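Enterobactin synthetase component F-related protein (Vibrio cholerae serotype O1, PDB 4OXI) probably uses ATP to activate glycine as glycyl adenylate in a lipopolysaccharide modification pathway linked to antimicrobial peptide resistance. Local coordinates at residues 239-244 against 388-393; 426-431 against 446-451. All coordinates share one frame; numbering follows the deposited sequence.

Contact 1: 239-244 against 388-393; sequences LHCYIS and AFEEEC
Tyr242 and Phe389 meet through a single ring corner each: CE1 of Tyr242 lies 4.1 Å from CE2 of Phe389, the two rings being set obliquely, so that the contact is apolar but not a stack. The CB of the tyrosine leaves the backbone away from the loop, but a trans chi1 of 175° carries the ring along the side of the helix until its CE1 corner reaches Phe389. Its hydroxyl is used elsewhere, hydrogen-bonded to His271 ND1. Phe389 starts toward the helix and is packed on several sides: it lies almost parallel to the ring of Tyr371 and touches Gln245, Ile246 and Leu249 further along helix 236-249.

The second pair is polar. Cys241 SG lies obliquely over the carboxylate of Glu390, nearest to OE1 at 3.6 Å. This is a packing approach, since the hydrogen bond of the sulfur goes to a residue flanking one of the two segments, while Lys422 NZ forms a salt bridge with Glu390 OE2. The tight side is therefore the helix, where Cys241 and Tyr242 are both buried; on the loop Phe389 and Glu390 are partly exposed, and Glu391 and Glu392 open to solvent.

With 119 Å² buried in all and 8.6 Å between Tyr242 CA and Phe389 CA, the fit relies on side chains reaching across. Helix 236-249, whose Tyr242 side chain is about 8 Å from the bound glycyl-adenosine-5'-phosphate, is thus set against the linker between two sheets, a junction of subdomains in the large N-terminal part of the AMP-binding adenylation fold.

Contact 2: 426-431 against 446-451; sequences KGYLND and LWYRSG
Tyr428 and Tyr448 bring their phenol ends together where two conserved sequence blocks of adenylation domains meet, the Gly-Tyr-Leu end of core motif A6 and the Tyr-Arg-Ser-Gly start of A7. The A6 residues form a loop leading into helix 432-438; the A7 residues run along strand 445-457 of the antiparallel sheet.

Of the 111 Å² buried between the segments, Tyr428, Leu446 and Tyr448 contribute the most, about 30 Å² each, and Lys426 little less. Tyr428 approaches with its hydroxyl first, arriving near the plane of the Tyr448 ring at its edge, with the two side chains at about a right angle. OH of Tyr428 is 3.6 Å from OH of Tyr448 and 3.8 Å from Tyr448 CE1, and this close approach is packing; the hydrogen bond of Tyr428 OH goes instead to Glu364 OE2. Tyr448 starts toward the loop, and its ring meets that of Phe439 with the planes at about 50° while also touching Ala438 and Leu424. Its side chain lies about 6 Å from the bound glycyl-adenosine-5'-phosphate, which places Tyr448 close to the ligand.

At the more open end, Leu446 points toward the loop but meets main chain. The side chain of Lys426, an exposed residue, starts away from the strand, and it is the backbone carbonyl of this lysine that the leucine reaches. Leu446 also rests on Phe439 and Gln441 of the neighbouring strand 439-442. Across the open end, the nearest approach is that of one methyl, Leu446 CD2, to Lys426 O at 3.9 Å.

How the contacts relate
Contact 1 and contact 2 are both partly buried, their centres 17 Å apart and each about 17 Å from the centre of the chain. Each has two buried residues among four that touch, but contact 1 has none exposed, whereas contact 2 has the exposed Lys426 at its rim. They share no helix or strand, yet the antiparallel sheet connects them: 388-393 leads into strand 394-397, which pairs with 416-419, which in turn pairs with 445-457. They also touch directly, Cys393 O lying 3.4 Å from Trp447 CZ3. Both send a tyrosine toward the same ligand, Tyr448 of contact 2 (about 6 Å) coming nearer than Tyr242 of contact 1 (about 8 Å).

Contact 1: 239-244 against 388-393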
ATOM      1  N   LEU A 239      10.417  -0.697  -8.080  1.00 22.28           N
ATOM      2  CA  LEU A 239      10.631  -0.540  -6.639  1.00 21.44           C
ATOM      3  C   LEU A 239      11.971   0.107  -6.329  1.00 25.54           C
ATOM      4  O   LEU A 239      12.076   0.926  -5.402  1.00 25.21           O
ATOM      5  CB  LEU A 239      10.555  -1.909  -5.949  1.00 20.74           C
ATOM      6  CG  LEU A 239      11.032  -2.021  -4.497  1.00 27.49           C
ATOM      7  CD1 LEU A 239      10.225  -1.092  -3.593  1.00 23.10           C
ATOM      8  CD2 LEU A 239      10.945  -3.474  -4.005  1.00 18.63           C
ATOM      9  N   HIS A 240      13.001  -0.284  -7.083  1.00 24.64           N
ATOM     10  CA  HIS A 240      14.362   0.234  -6.859  1.00 25.91           C
ATOM     11  C   HIS A 240      14.419   1.710  -7.190  1.00 25.15           C
ATOM     12  O   HIS A 240      15.068   2.481  -6.493  1.00 29.52           O
ATOM     13  CB  HIS A 240      15.388  -0.536  -7.695  1.00 22.43           C
ATOM     14  CG  HIS A 240      15.738  -1.875  -7.127  1.00 26.33           C
ATOM     15  ND1 HIS A 240      16.082  -2.954  -7.911  1.00 28.28           N
ATOM     16  CD2 HIS A 240      15.792  -2.311  -5.847  1.00 28.37           C
ATOM     17  CE1 HIS A 240      16.338  -3.994  -7.141  1.00 23.14           C
ATOM     18  NE2 HIS A 240      16.178  -3.630  -5.883  1.00 26.79           N
ATOM     19  N   CYS A 241      13.728   2.109  -8.254  1.00 24.26           N
ATOM     20  CA  CYS A 241      13.648   3.529  -8.567  1.00 28.23           C
ATOM     21  C   CYS A 241      13.035   4.328  -7.407  1.00 29.82           C
ATOM     22  O   CYS A 241      13.617   5.319  -6.963  1.00 33.18           O
ATOM     23  CB  CYS A 241      12.881   3.774  -9.869  1.00 27.33           C
ATOM     24  SG  CYS A 241      12.734   5.547 -10.269  1.00 39.81           S
ATOM     25  N   TYR A 242      11.880   3.895  -6.897  1.00 28.52           N
ATOM     26  CA  TYR A 242      11.240   4.621  -5.794  1.00 25.66           C
ATOM     27  C   TYR A 242      12.116   4.732  -4.569  1.00 23.26           C
ATOM     28  O   TYR A 242      12.330   5.822  -4.057  1.00 28.99           O
ATOM     29  CB  TYR A 242       9.918   3.991  -5.357  1.00 19.48           C
ATOM     30  CG  TYR A 242       9.365   4.697  -4.136  1.00 21.85           C
ATOM     31  CD1 TYR A 242       8.732   5.926  -4.257  1.00 23.32           C
ATOM     32  CD2 TYR A 242       9.495   4.153  -2.861  1.00 23.09           C
ATOM     33  CE1 TYR A 242       8.223   6.591  -3.151  1.00 25.03           C
ATOM     34  CE2 TYR A 242       8.984   4.817  -1.731  1.00 24.33           C
ATOM     35  CZ  TYR A 242       8.350   6.033  -1.888  1.00 28.04           C
ATOM     36  OH  TYR A 242       7.845   6.704  -0.790  1.00 24.40           O
ATOM     37  N   ILE A 243      12.599   3.598  -4.080  1.00 25.06           N
ATOM     38  CA  ILE A 243      13.441   3.592  -2.890  1.00 25.27           C
ATOM     39  C   ILE A 243      14.672   4.498  -3.041  1.00 29.63           C
ATOM     40  O   ILE A 243      15.006   5.257  -2.122  1.00 26.68           O
ATOM     41  CB  ILE A 243      13.889   2.175  -2.534  1.00 27.11           C
ATOM     42  CG1 ILE A 243      12.675   1.296  -2.218  1.00 26.04           C
ATOM     43  CG2 ILE A 243      14.804   2.211  -1.332  1.00 29.45           C
ATOM     44  CD1 ILE A 243      11.873   1.808  -1.023  1.00 28.56           C
ATOM     45  N   SER A 244      15.340   4.428  -4.196  1.00 27.62           N
ATOM     46  CA  SER A 244      16.519   5.279  -4.419  1.00 31.53           C
ATOM     47  C   SER A 244      16.165   6.772  -4.387  1.00 28.39           C
ATOM     48  O   SER A 244      16.943   7.568  -3.878  1.00 36.23           O
ATOM     49  CB  SER A 244      17.226   4.943  -5.733  1.00 31.03           C
ATOM     50  OG  SER A 244      16.527   5.528  -6.813  1.00 35.53           O
ATOM     51  N   ALA A 388       7.611  16.030  -9.146  1.00 25.32           N
ATOM     52  CA  ALA A 388       8.080  14.664  -9.276  1.00 29.62           C
ATOM     53  C   ALA A 388       9.496  14.507  -8.772  1.00 33.32           C
ATOM     54  O   ALA A 388      10.278  15.454  -8.799  1.00 32.56           O
ATOM     55  CB  ALA A 388       8.004  14.227 -10.735  1.00 27.96           C
ATOM     56  N   PHE A 389       9.828  13.296  -8.336  1.00 30.90           N
ATOM     57  CA  PHE A 389      11.202  12.965  -8.000  1.00 35.92           C
ATOM     58  C   PHE A 389      12.102  13.114  -9.222  1.00 33.40           C
ATOM     59  O   PHE A 389      13.227  13.564  -9.108  1.00 36.21           O
ATOM     60  CB  PHE A 389      11.287  11.533  -7.486  1.00 30.97           C
ATOM     61  CG  PHE A 389      10.542  11.307  -6.203  1.00 30.65           C
ATOM     62  CD1 PHE A 389      10.914  11.969  -5.052  1.00 28.28           C
ATOM     63  CD2 PHE A 389       9.484  10.411  -6.145  1.00 35.53           C
ATOM     64  CE1 PHE A 389      10.235  11.762  -3.858  1.00 32.33           C
ATOM     65  CE2 PHE A 389       8.801  10.198  -4.950  1.00 34.18           C
ATOM     66  CZ  PHE A 389       9.179  10.877  -3.809  1.00 29.61           C
ATOM     67  N   GLU A 390      11.593  12.727 -10.385  1.00 40.79           N
ATOM     68  CA  GLU A 390      12.357  12.765 -11.627  1.00 43.81           C
ATOM     69  C   GLU A 390      11.668  13.654 -12.643  1.00 42.86           C
ATOM     70  O   GLU A 390      10.456  13.548 -12.838  1.00 43.17           O
ATOM     71  CB  GLU A 390      12.461  11.361 -12.211  1.00 40.70           C
ATOM     72  CG  GLU A 390      13.113  10.363 -11.283  1.00 44.77           C
ATOM     73  CD  GLU A 390      13.312   9.022 -11.944  1.00 50.92           C
ATOM     74  OE1 GLU A 390      12.299   8.396 -12.356  1.00 47.39           O
ATOM     75  OE2 GLU A 390      14.487   8.601 -12.059  1.00 55.29           O
ATOM     76  N   GLU A 391      12.426  14.516 -13.314  1.00 50.04           N
ATOM     77  CA  GLU A 391      11.816  15.364 -14.336  1.00 45.72           C
ATOM     78  C   GLU A 391      11.423  14.489 -15.518  1.00 41.17           C
ATOM     79  O   GLU A 391      11.888  13.353 -15.625  1.00 41.14           O
ATOM     80  CB  GLU A 391      12.738  16.528 -14.737  1.00 51.77           C
ATOM     81  CG  GLU A 391      12.931  17.618 -13.642  1.00 52.60           C
ATOM     82  CD  GLU A 391      11.788  18.664 -13.553  1.00 67.53           C
ATOM     83  OE1 GLU A 391      12.067  19.816 -13.136  1.00 69.57           O
ATOM     84  OE2 GLU A 391      10.613  18.351 -13.874  1.00 62.71           O
ATOM     85  N   GLU A 392      10.525  15.006 -16.359  1.00 46.03           N
ATOM     86  CA  GLU A 392       9.978  14.298 -17.527  1.00 40.97           C
ATOM     87  C   GLU A 392       9.001  13.170 -17.211  1.00 41.68           C
ATOM     88  O   GLU A 392       8.691  12.360 -18.087  1.00 45.09           O
ATOM     89  CB  GLU A 392      11.089  13.791 -18.454  1.00 48.00           C
ATOM     90  CG  GLU A 392      12.076  14.872 -18.856  1.00 57.33           C
ATOM     91  CD  GLU A 392      12.984  14.456 -19.995  1.00 66.71           C
ATOM     92  OE1 GLU A 392      13.339  13.253 -20.083  1.00 65.96           O
ATOM     93  OE2 GLU A 392      13.336  15.343 -20.805  1.00 69.03           O
ATOM     94  N   CYS A 393       8.489  13.135 -15.983  1.00 39.06           N
ATOM     95  CA  CYS A 393       7.576  12.073 -15.552  1.00 35.57           C
ATOM     96  C   CYS A 393       6.102  12.452 -15.565  1.00 32.76           C
ATOM     97  O   CYS A 393       5.236  11.574 -15.526  1.00 34.45           O
ATOM     98  CB  CYS A 393       7.931  11.605 -14.132  1.00 34.66           C
ATOM     99  SG  CYS A 393       9.362  10.537 -14.118  1.00 56.38           S
TER

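Contact 2: 426-431 against 446-451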
ATOM      1  N   LYS A 426       3.610  -1.965 -16.046  1.00 28.83           N
ATOM      2  CA  LYS A 426       3.328  -2.232 -17.458  1.00 34.22           C
ATOM      3  C   LYS A 426       1.860  -2.063 -17.803  1.00 33.56           C
ATOM      4  O   LYS A 426       1.513  -1.809 -18.953  1.00 43.32           O
ATOM      5  CB  LYS A 426       3.715  -3.668 -17.826  1.00 37.99           C
ATOM      6  CG  LYS A 426       5.183  -4.022 -17.632  1.00 44.10           C
ATOM      7  CD  LYS A 426       6.064  -3.246 -18.587  1.00 50.01           C
ATOM      8  CE  LYS A 426       7.542  -3.581 -18.376  1.00 55.63           C
ATOM      9  NZ  LYS A 426       8.421  -2.628 -19.126  1.00 56.27           N
ATOM     10  N   GLY A 427       1.004  -2.234 -16.807  1.00 29.16           N
ATOM     11  CA  GLY A 427      -0.435  -2.276 -17.013  1.00 30.42           C
ATOM     12  C   GLY A 427      -0.988  -3.146 -15.904  1.00 28.88           C
ATOM     13  O   GLY A 427      -0.269  -3.483 -14.960  1.00 30.91           O
ATOM     14  N   TYR A 428      -2.255  -3.511 -15.995  1.00 30.41           N
ATOM     15  CA  TYR A 428      -2.834  -4.398 -14.999  1.00 25.59           C
ATOM     16  C   TYR A 428      -2.546  -5.844 -15.397  1.00 33.32           C
ATOM     17  O   TYR A 428      -2.471  -6.171 -16.582  1.00 37.12           O
ATOM     18  CB  TYR A 428      -4.337  -4.142 -14.860  1.00 26.49           C
ATOM     19  CG  TYR A 428      -4.666  -2.737 -14.378  1.00 29.07           C
ATOM     20  CD1 TYR A 428      -4.472  -2.373 -13.047  1.00 29.51           C
ATOM     21  CD2 TYR A 428      -5.161  -1.774 -15.247  1.00 28.95           C
ATOM     22  CE1 TYR A 428      -4.765  -1.087 -12.592  1.00 24.01           C
ATOM     23  CE2 TYR A 428      -5.467  -0.486 -14.799  1.00 26.77           C
ATOM     24  CZ  TYR A 428      -5.259  -0.154 -13.469  1.00 26.57           C
ATOM     25  OH  TYR A 428      -5.543   1.116 -13.010  1.00 25.80           O
ATOM     26  N   LEU A 429      -2.371  -6.706 -14.406  1.00 31.11           N
ATOM     27  CA  LEU A 429      -2.055  -8.109 -14.643  1.00 33.81           C
ATOM     28  C   LEU A 429      -3.232  -8.827 -15.313  1.00 33.25           C
ATOM     29  O   LEU A 429      -4.350  -8.814 -14.789  1.00 30.20           O
ATOM     30  CB  LEU A 429      -1.714  -8.771 -13.302  1.00 34.41           C
ATOM     31  CG  LEU A 429      -0.942 -10.086 -13.282  1.00 39.42           C
ATOM     32  CD1 LEU A 429       0.353  -9.923 -14.044  1.00 33.23           C
ATOM     33  CD2 LEU A 429      -0.684 -10.524 -11.832  1.00 33.83           C
ATOM     34  N   ASN A 430      -2.971  -9.436 -16.470  1.00 35.93           N
ATOM     35  CA  ASN A 430      -3.974 -10.202 -17.231  1.00 36.88           C
ATOM     36  C   ASN A 430      -5.339  -9.522 -17.375  1.00 37.19           C
ATOM     37  O   ASN A 430      -6.383 -10.157 -17.197  1.00 37.93           O
ATOM     38  CB  ASN A 430      -4.145 -11.600 -16.627  1.00 40.17           C
ATOM     39  CG  ASN A 430      -2.818 -12.267 -16.330  1.00 41.81           C
ATOM     40  OD1 ASN A 430      -2.580 -12.733 -15.213  1.00 45.43           O
ATOM     41  ND2 ASN A 430      -1.932 -12.295 -17.323  1.00 47.64           N
ATOM     42  N   ASP A 431      -5.325  -8.227 -17.679  1.00 35.32           N
ATOM     43  CA  ASP A 431      -6.561  -7.450 -17.790  1.00 36.23           C
ATOM     44  C   ASP A 431      -6.359  -6.400 -18.880  1.00 34.91           C
ATOM     45  O   ASP A 431      -6.166  -5.220 -18.590  1.00 35.35           O
ATOM     46  CB  ASP A 431      -6.885  -6.801 -16.440  1.00 35.13           C
ATOM     47  CG  ASP A 431      -8.240  -6.108 -16.415  1.00 42.00           C
ATOM     48  OD1 ASP A 431      -8.856  -5.897 -17.490  1.00 44.93           O
ATOM     49  OD2 ASP A 431      -8.681  -5.743 -15.298  1.00 46.63           O
ATOM     50  N   LEU A 446       5.291   5.330 -22.453  1.00 40.65           N
ATOM     51  CA  LEU A 446       4.022   4.861 -21.928  1.00 39.20           C
ATOM     52  C   LEU A 446       3.539   5.849 -20.878  1.00 34.06           C
ATOM     53  O   LEU A 446       4.289   6.191 -19.959  1.00 34.30           O
ATOM     54  CB  LEU A 446       4.182   3.467 -21.316  1.00 37.08           C
ATOM     55  CG  LEU A 446       2.913   2.873 -20.691  1.00 40.63           C
ATOM     56  CD1 LEU A 446       1.889   2.588 -21.774  1.00 37.03           C
ATOM     57  CD2 LEU A 446       3.223   1.608 -19.880  1.00 37.26           C
ATOM     58  N   TRP A 447       2.302   6.321 -21.030  1.00 30.68           N
ATOM     59  CA  TRP A 447       1.682   7.200 -20.042  1.00 31.39           C
ATOM     60  C   TRP A 447       0.536   6.505 -19.316  1.00 30.47           C
ATOM     61  O   TRP A 447      -0.090   5.599 -19.863  1.00 35.58           O
ATOM     62  CB  TRP A 447       1.155   8.473 -20.710  1.00 31.25           C
ATOM     63  CG  TRP A 447       2.233   9.392 -21.147  1.00 34.56           C
ATOM     64  CD1 TRP A 447       2.766   9.498 -22.400  1.00 36.80           C
ATOM     65  CD2 TRP A 447       2.930  10.344 -20.332  1.00 31.31           C
ATOM     66  NE1 TRP A 447       3.745  10.463 -22.414  1.00 35.04           N
ATOM     67  CE2 TRP A 447       3.869  10.993 -21.157  1.00 33.40           C
ATOM     68  CE3 TRP A 447       2.851  10.706 -18.984  1.00 30.79           C
ATOM     69  CZ2 TRP A 447       4.726  11.986 -20.677  1.00 34.43           C
ATOM     70  CZ3 TRP A 447       3.702  11.694 -18.507  1.00 32.08           C
ATOM     71  CH2 TRP A 447       4.624  12.325 -19.351  1.00 34.75           C
ATOM     72  N   TYR A 448       0.253   6.942 -18.090  1.00 28.37           N
ATOM     73  CA  TYR A 448      -0.868   6.409 -17.314  1.00 25.48           C
ATOM     74  C   TYR A 448      -1.825   7.518 -16.901  1.00 25.26           C
ATOM     75  O   TYR A 448      -1.399   8.548 -16.364  1.00 25.19           O
ATOM     76  CB  TYR A 448      -0.354   5.663 -16.070  1.00 25.47           C
ATOM     77  CG  TYR A 448      -1.412   5.303 -15.033  1.00 25.41           C
ATOM     78  CD1 TYR A 448      -2.305   4.253 -15.242  1.00 22.79           C
ATOM     79  CD2 TYR A 448      -1.490   5.997 -13.835  1.00 24.75           C
ATOM     80  CE1 TYR A 448      -3.255   3.928 -14.288  1.00 23.79           C
ATOM     81  CE2 TYR A 448      -2.427   5.687 -12.892  1.00 22.13           C
ATOM     82  CZ  TYR A 448      -3.304   4.654 -13.117  1.00 24.81           C
ATOM     83  OH  TYR A 448      -4.230   4.361 -12.153  1.00 28.42           O
ATOM     84  N   ARG A 449      -3.115   7.303 -17.148  1.00 25.32           N
ATOM     85  CA  ARG A 449      -4.148   8.254 -16.749  1.00 23.65           C
ATOM     86  C   ARG A 449      -4.500   8.061 -15.291  1.00 26.87           C
ATOM     87  O   ARG A 449      -5.183   7.101 -14.937  1.00 31.99           O
ATOM     88  CB  ARG A 449      -5.419   8.054 -17.579  1.00 29.86           C
ATOM     89  CG  ARG A 449      -5.206   8.032 -19.090  1.00 31.83           C
ATOM     90  CD  ARG A 449      -6.525   7.747 -19.793  1.00 32.85           C
ATOM     91  NE  ARG A 449      -6.330   7.434 -21.201  1.00 38.69           N
ATOM     92  CZ  ARG A 449      -6.232   8.356 -22.150  1.00 39.60           C
ATOM     93  NH1 ARG A 449      -6.311   9.641 -21.820  1.00 41.19           N
ATOM     94  NH2 ARG A 449      -6.051   7.994 -23.417  1.00 32.78           N
ATOM     95  N   SER A 450      -4.065   8.988 -14.449  1.00 25.52           N
ATOM     96  CA  SER A 450      -4.211   8.832 -13.009  1.00 28.96           C
ATOM     97  C   SER A 450      -5.661   8.961 -12.578  1.00 28.25           C
ATOM     98  O   SER A 450      -6.095   8.331 -11.602  1.00 26.85           O
ATOM     99  CB  SER A 450      -3.364   9.876 -12.274  1.00 23.43           C
ATOM    100  OG  SER A 450      -3.937  11.162 -12.420  1.00 27.35           O
ATOM    101  N   GLY A 451      -6.412   9.785 -13.298  1.00 30.78           N
ATOM    102  CA  GLY A 451      -7.788  10.061 -12.921  1.00 27.27           C
ATOM    103  C   GLY A 451      -7.833  11.240 -11.968  1.00 28.96           C
ATOM    104  O   GLY A 451      -8.915  11.737 -11.624  1.00 29.52           O
TER